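Local coordinates for protein of unknown function (Shewanella baltica, PDB 2Q9R) that is of unknown function, an almost wholly helical member of the DUF416 family that holds benzoic acid in a pocket in this crystal, at residues P18-F23 and I169-I175; A24-C28 and A101-L105. One frame throughout, in Å; residues are numbered along the deposited sequence.

Contact 1 (P18-F23 and I169-I175)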
loop_
_atom_site.group_PDB
_atom_site.type_symbol
_atom_site.label_atom_id
_atom_site.label_comp_id
_atom_site.label_asym_id
_atom_site.label_seq_id
_atom_site.Cartn_x
_atom_site.Cartn_y
_atom_site.Cartn_z
ATOM N N PRO A 18 14.581 -5.113 27.788
ATOM C CA PRO A 18 13.338 -4.330 27.814
ATOM C C PRO A 18 13.138 -3.443 26.577
ATOM O O PRO A 18 12.020 -3.368 26.079
ATOM C CB PRO A 18 13.438 -3.509 29.120
ATOM C CG PRO A 18 14.561 -4.098 29.873
ATOM C CD PRO A 18 15.459 -4.807 28.938
ATOM N N GLN A 19 14.218 -2.847 26.046
ATOM C CA GLN A 19 14.155 -2.064 24.819
ATOM C C GLN A 19 13.698 -2.929 23.631
ATOM O O GLN A 19 12.837 -2.531 22.902
ATOM C CB GLN A 19 15.528 -1.454 24.502
ATOM C CG GLN A 19 15.890 -0.269 25.365
ATOM C CD GLN A 19 17.220 0.305 25.013
ATOM O OE1 GLN A 19 18.229 -0.420 24.967
ATOM N NE2 GLN A 19 17.257 1.634 24.785
ATOM N N LYS A 20 14.316 -4.104 23.474
ATOM C CA LYS A 20 13.899 -5.105 22.468
ATOM C C LYS A 20 12.435 -5.523 22.585
ATOM O O LYS A 20 11.688 -5.585 21.580
ATOM C CB LYS A 20 14.760 -6.343 22.615
ATOM C CG LYS A 20 16.223 -6.173 22.181
ATOM C CD LYS A 20 17.001 -7.502 22.419
ATOM C CE LYS A 20 18.294 -7.543 21.645
ATOM N NZ LYS A 20 19.431 -7.246 22.470
ATOM N N GLN A 21 12.036 -5.791 23.813
ATOM C CA GLN A 21 10.680 -6.238 24.118
ATOM C C GLN A 21 9.661 -5.183 23.742
ATOM O O GLN A 21 8.602 -5.490 23.131
ATOM C CB GLN A 21 10.601 -6.554 25.599
ATOM C CG GLN A 21 9.333 -7.269 26.034
ATOM C CD GLN A 21 9.388 -7.689 27.507
ATOM O OE1 GLN A 21 10.454 -7.922 28.050
ATOM N NE2 GLN A 21 8.235 -7.749 28.148
ATOM N N LEU A 22 9.975 -3.923 24.053
ATOM C CA LEU A 22 9.124 -2.803 23.611
ATOM C C LEU A 22 8.991 -2.732 22.083
ATOM O O LEU A 22 7.860 -2.623 21.530
ATOM C CB LEU A 22 9.658 -1.465 24.175
ATOM C CG LEU A 22 8.988 -0.145 23.745
ATOM C CD1 LEU A 22 7.462 -0.184 23.988
ATOM C CD2 LEU A 22 9.619 1.061 24.490
ATOM N N PHE A 23 10.141 -2.737 21.402
ATOM C CA PHE A 23 10.195 -2.736 19.935
ATOM C C PHE A 23 9.283 -3.819 19.326
ATOM O O PHE A 23 8.464 -3.558 18.420
ATOM C CB PHE A 23 11.678 -2.918 19.484
ATOM C CG PHE A 23 11.869 -2.963 17.971
ATOM C CD1 PHE A 23 11.734 -4.149 17.278
ATOM C CD2 PHE A 23 12.187 -1.793 17.255
ATOM C CE1 PHE A 23 11.932 -4.201 15.901
ATOM C CE2 PHE A 23 12.347 -1.825 15.874
ATOM C CZ PHE A 23 12.194 -3.024 15.185
ATOM N N ILE A 169 13.276 4.390 20.633
ATOM C CA ILE A 169 13.675 3.521 21.744
ATOM C C ILE A 169 15.136 3.676 22.091
ATOM O O ILE A 169 15.489 3.748 23.271
ATOM C CB ILE A 169 13.314 2.038 21.445
ATOM C CG1 ILE A 169 11.782 1.936 21.301
ATOM C CG2 ILE A 169 13.843 1.076 22.508
ATOM C CD1 ILE A 169 11.279 0.589 20.743
ATOM N N GLU A 170 15.991 3.765 21.079
ATOM C CA GLU A 170 17.397 3.762 21.340
ATOM C C GLU A 170 17.937 5.062 21.932
ATOM O O GLU A 170 18.968 5.057 22.601
ATOM C CB GLU A 170 18.183 3.265 20.120
ATOM C CG GLU A 170 18.579 4.251 19.126
ATOM C CD GLU A 170 18.970 3.581 17.806
ATOM O OE1 GLU A 170 19.674 2.531 17.779
ATOM O OE2 GLU A 170 18.558 4.141 16.778
ATOM N N GLU A 171 17.212 6.155 21.750
ATOM C CA GLU A 171 17.631 7.415 22.328
ATOM C C GLU A 171 17.290 7.526 23.819
ATOM O O GLU A 171 17.603 8.517 24.467
ATOM C CB GLU A 171 17.062 8.585 21.519
ATOM C CG GLU A 171 15.575 8.854 21.694
ATOM C CD GLU A 171 15.057 9.931 20.729
ATOM O OE1 GLU A 171 15.658 10.139 19.636
ATOM O OE2 GLU A 171 14.029 10.554 21.070
ATOM N N ASN A 172 16.671 6.485 24.354
ATOM C CA ASN A 172 16.286 6.410 25.744
ATOM C C ASN A 172 17.003 5.226 26.385
ATOM O O ASN A 172 16.734 4.070 26.038
ATOM C CB ASN A 172 14.762 6.249 25.830
ATOM C CG ASN A 172 14.021 7.482 25.313
ATOM O OD1 ASN A 172 14.155 8.561 25.880
ATOM N ND2 ASN A 172 13.276 7.335 24.216
ATOM N N PRO A 173 17.912 5.497 27.324
ATOM C CA PRO A 173 18.723 4.403 27.864
ATOM C C PRO A 173 17.883 3.299 28.524
ATOM O O PRO A 173 18.254 2.135 28.449
ATOM C CB PRO A 173 19.637 5.087 28.874
ATOM C CG PRO A 173 19.007 6.445 29.171
ATOM C CD PRO A 173 18.221 6.810 27.945
ATOM N N LYS A 174 16.756 3.675 29.138
ATOM C CA LYS A 174 15.778 2.727 29.673
ATOM C C LYS A 174 14.401 3.039 29.135
ATOM O O LYS A 174 14.103 4.195 28.788
ATOM C CB LYS A 174 15.720 2.827 31.206
ATOM C CG LYS A 174 16.666 1.871 31.904
ATOM C CD LYS A 174 16.635 1.983 33.443
ATOM C CE LYS A 174 15.245 1.720 34.055
ATOM N NZ LYS A 174 15.348 1.389 35.515
ATOM N N ILE A 175 13.532 2.029 29.110
ATOM C CA ILE A 175 12.140 2.275 28.711
ATOM C C ILE A 175 11.410 2.966 29.864
ATOM O O ILE A 175 11.718 2.717 30.999
ATOM C CB ILE A 175 11.438 0.997 28.201
ATOM C CG1 ILE A 175 11.141 0.008 29.318
ATOM C CG2 ILE A 175 12.308 0.330 27.117
ATOM C CD1 ILE A 175 10.275 -1.159 28.845
#
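The amide nitrogen NE2 of Gln19 reaches out of helix 17-42 into the turn that ends helix 153-170, where main-chain carbonyls gather round it. It gives a weak, bent hydrogen bond to Ile169 O at 3.1 Å (N-H...O 130°) and comes within 2.8 Å of Asn172 O. The Ile169 carbonyl lies in the last turn of its helix and also accepts the Asn172 N-H. Gln19 OE1 turns back toward the start of its own helix, accepting a hydrogen bond from the backbone N of Thr16, and this second hold restrains the rotation of the amide. With chi2 at -179° the side chain runs straight out from CG, long enough to carry the amide past the apolar wall into the turn.

That wall is built of branched aliphatic residues. Ile169 CG2 lies 3.6 Å from Gln19 CB, packing alongside the methylene stem, while its CD1 reaches Leu22 CG and sits 3.7 Å from Phe23 CB, close to the plane of the phenylalanine ring and off its edge. Leu22 CD2 meets CG2 of Ile175 at 3.8 Å. Ile175 spreads its two arms: CG2 rests over Gln19 CA and Leu22, and CD1 approaches CB of the exposed Pro18 at 4.0 Å. Beyond Leu22, residues Leu179, Val180 and Leu183 of helix 177-190 continue the apolar surface.

A leucine in place of Gln19 would probably cost Ile169 O its weak side-chain N-H, leaving it the Asn172 N-H, and would leave Thr16 N without the acceptor OE1. The chemistry thus suits glutamine: its stem joins the hydrocarbon layer, and its amide links the residue before one helix, through OE1, to the end of another, through a weak NE2 bond.

Contact 2 (A24-C28 and A101-L105)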
loop_
_atom_site.group_PDB
_atom_site.type_symbol
_atom_site.label_atom_id
_atom_site.label_comp_id
_atom_site.label_asym_id
_atom_site.label_seq_id
_atom_site.Cartn_x
_atom_site.Cartn_y
_atom_site.Cartn_z
ATOM N N ALA A 24 9.470 -5.048 19.804
ATOM C CA ALA A 24 8.733 -6.225 19.306
ATOM C C ALA A 24 7.239 -6.181 19.676
ATOM O O ALA A 24 6.359 -6.527 18.866
ATOM C CB ALA A 24 9.411 -7.530 19.866
ATOM N N THR A 25 6.925 -5.702 20.870
ATOM C CA THR A 25 5.522 -5.533 21.274
ATOM C C THR A 25 4.809 -4.570 20.337
ATOM O O THR A 25 3.731 -4.887 19.866
ATOM C CB THR A 25 5.416 -5.062 22.706
ATOM O OG1 THR A 25 6.099 -6.042 23.506
ATOM C CG2 THR A 25 3.937 -4.950 23.207
ATOM N N ALA A 26 5.436 -3.417 20.086
ATOM C CA ALA A 26 4.884 -2.407 19.168
ATOM C C ALA A 26 4.636 -2.999 17.750
ATOM O O ALA A 26 3.591 -2.760 17.120
ATOM C CB ALA A 26 5.841 -1.188 19.104
ATOM N N LEU A 27 5.617 -3.719 17.215
ATOM C CA LEU A 27 5.425 -4.426 15.953
ATOM C C LEU A 27 4.285 -5.460 16.000
ATOM O O LEU A 27 3.576 -5.630 15.042
ATOM C CB LEU A 27 6.735 -5.096 15.469
ATOM C CG LEU A 27 7.856 -4.175 14.984
ATOM C CD1 LEU A 27 8.953 -4.997 14.320
ATOM C CD2 LEU A 27 7.334 -2.995 14.044
ATOM N N CYS A 28 4.097 -6.158 17.096
ATOM C CA CYS A 28 3.059 -7.183 17.141
ATOM C C CYS A 28 1.702 -6.540 17.177
ATOM O O CYS A 28 0.782 -7.051 16.593
ATOM C CB CYS A 28 3.203 -8.086 18.349
ATOM S SG CYS A 28 4.540 -9.259 18.226
ATOM N N ALA A 101 3.779 -14.330 15.635
ATOM C CA ALA A 101 4.612 -13.261 16.255
ATOM C C ALA A 101 4.355 -13.077 17.751
ATOM O O ALA A 101 5.270 -12.959 18.541
ATOM C CB ALA A 101 4.381 -11.932 15.525
ATOM N N ILE A 102 3.083 -13.008 18.117
ATOM C CA ILE A 102 2.714 -12.827 19.501
ATOM C C ILE A 102 3.160 -14.045 20.285
ATOM O O ILE A 102 3.759 -13.899 21.370
ATOM C CB ILE A 102 1.192 -12.560 19.663
ATOM C CG1 ILE A 102 0.844 -11.229 18.980
ATOM C CG2 ILE A 102 0.835 -12.527 21.137
ATOM C CD1 ILE A 102 -0.657 -11.015 18.672
ATOM N N SER A 103 2.930 -15.233 19.733
ATOM C CA SER A 103 3.362 -16.453 20.404
ATOM C C SER A 103 4.876 -16.482 20.599
ATOM O O SER A 103 5.350 -16.838 21.663
ATOM C CB SER A 103 2.941 -17.699 19.630
ATOM O OG SER A 103 1.538 -17.766 19.451
ATOM N N THR A 104 5.623 -16.167 19.537
ATOM C CA THR A 104 7.089 -16.095 19.581
ATOM C C THR A 104 7.575 -15.086 20.644
ATOM O O THR A 104 8.440 -15.381 21.439
ATOM C CB THR A 104 7.642 -15.707 18.197
ATOM O OG1 THR A 104 7.158 -16.646 17.227
ATOM C CG2 THR A 104 9.174 -15.659 18.183
ATOM N N LEU A 105 6.973 -13.907 20.683
ATOM C CA LEU A 105 7.364 -12.904 21.694
ATOM C C LEU A 105 7.084 -13.341 23.136
ATOM O O LEU A 105 7.944 -13.165 24.036
ATOM C CB LEU A 105 6.688 -11.562 21.367
ATOM C CG LEU A 105 6.891 -10.469 22.398
ATOM C CD1 LEU A 105 8.412 -10.263 22.720
ATOM C CD2 LEU A 105 6.207 -9.193 21.885
#
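This is an apolar helix-to-helix contact in the buried middle of the chain, where helix 17-42 and helix 92-111 lie side by side. Leu105 and Cys28 carry most of it. With chi1 at 174° the Leu105 CG is turned opposite the main-chain N, which sends the isobutyl group across to the facing helix. There its CD2 touches Thr25 OG1 at 3.5 Å, the two side chains meeting at about a right angle, and CD1 comes to 4.1 Å from Ala24 CB. The small alanine leaves room for both leucine methyls.

The short segments run nearly antiparallel, at 160° with axes 10.0 Å apart, an antiparallel pair within this all-helical fold. One turn along, Cys28 SG lies 3.8 Å from Ala101 CB and 4.0 Å from Leu105 CD2. Here the compact, polarisable sulfur fits beside an alanine, while Cys28 CB rests on CG1 of Ile102. Thr25 suits the buried helix face because its hydroxyl is hydrogen-bonded to Gln21 O in its own helix, leaving the oxygen satisfied beside a leucine methyl. Helix 47-62 covers one flank, with Trp58 and Leu61 on Thr25, Leu54 on Cys28 and Ala53 on Ile102.

From the N terminus the chain passes through helix 8-14 and enters helix 17-42, presenting residues 18-23 and then 24-28 to different partners, so the two contacts share one helix as consecutive segments. Contact 2 closes first: after helices 47-62 and 70-79 the chain returns in helix 92-111, and residues 101-105 pack on 24-28. It then continues through helices 114-118, 120-136, 142-150 and 153-170 before residues 169-175 reach 18-23 and close contact 1. The smaller loop therefore sits wholly within the larger, without crossing. With centres 15 Å apart, contact 2 joins helices near the centre of the folded chain, while contact 1 ties the start of helix 17-42 to the turn leading toward helix 177-190.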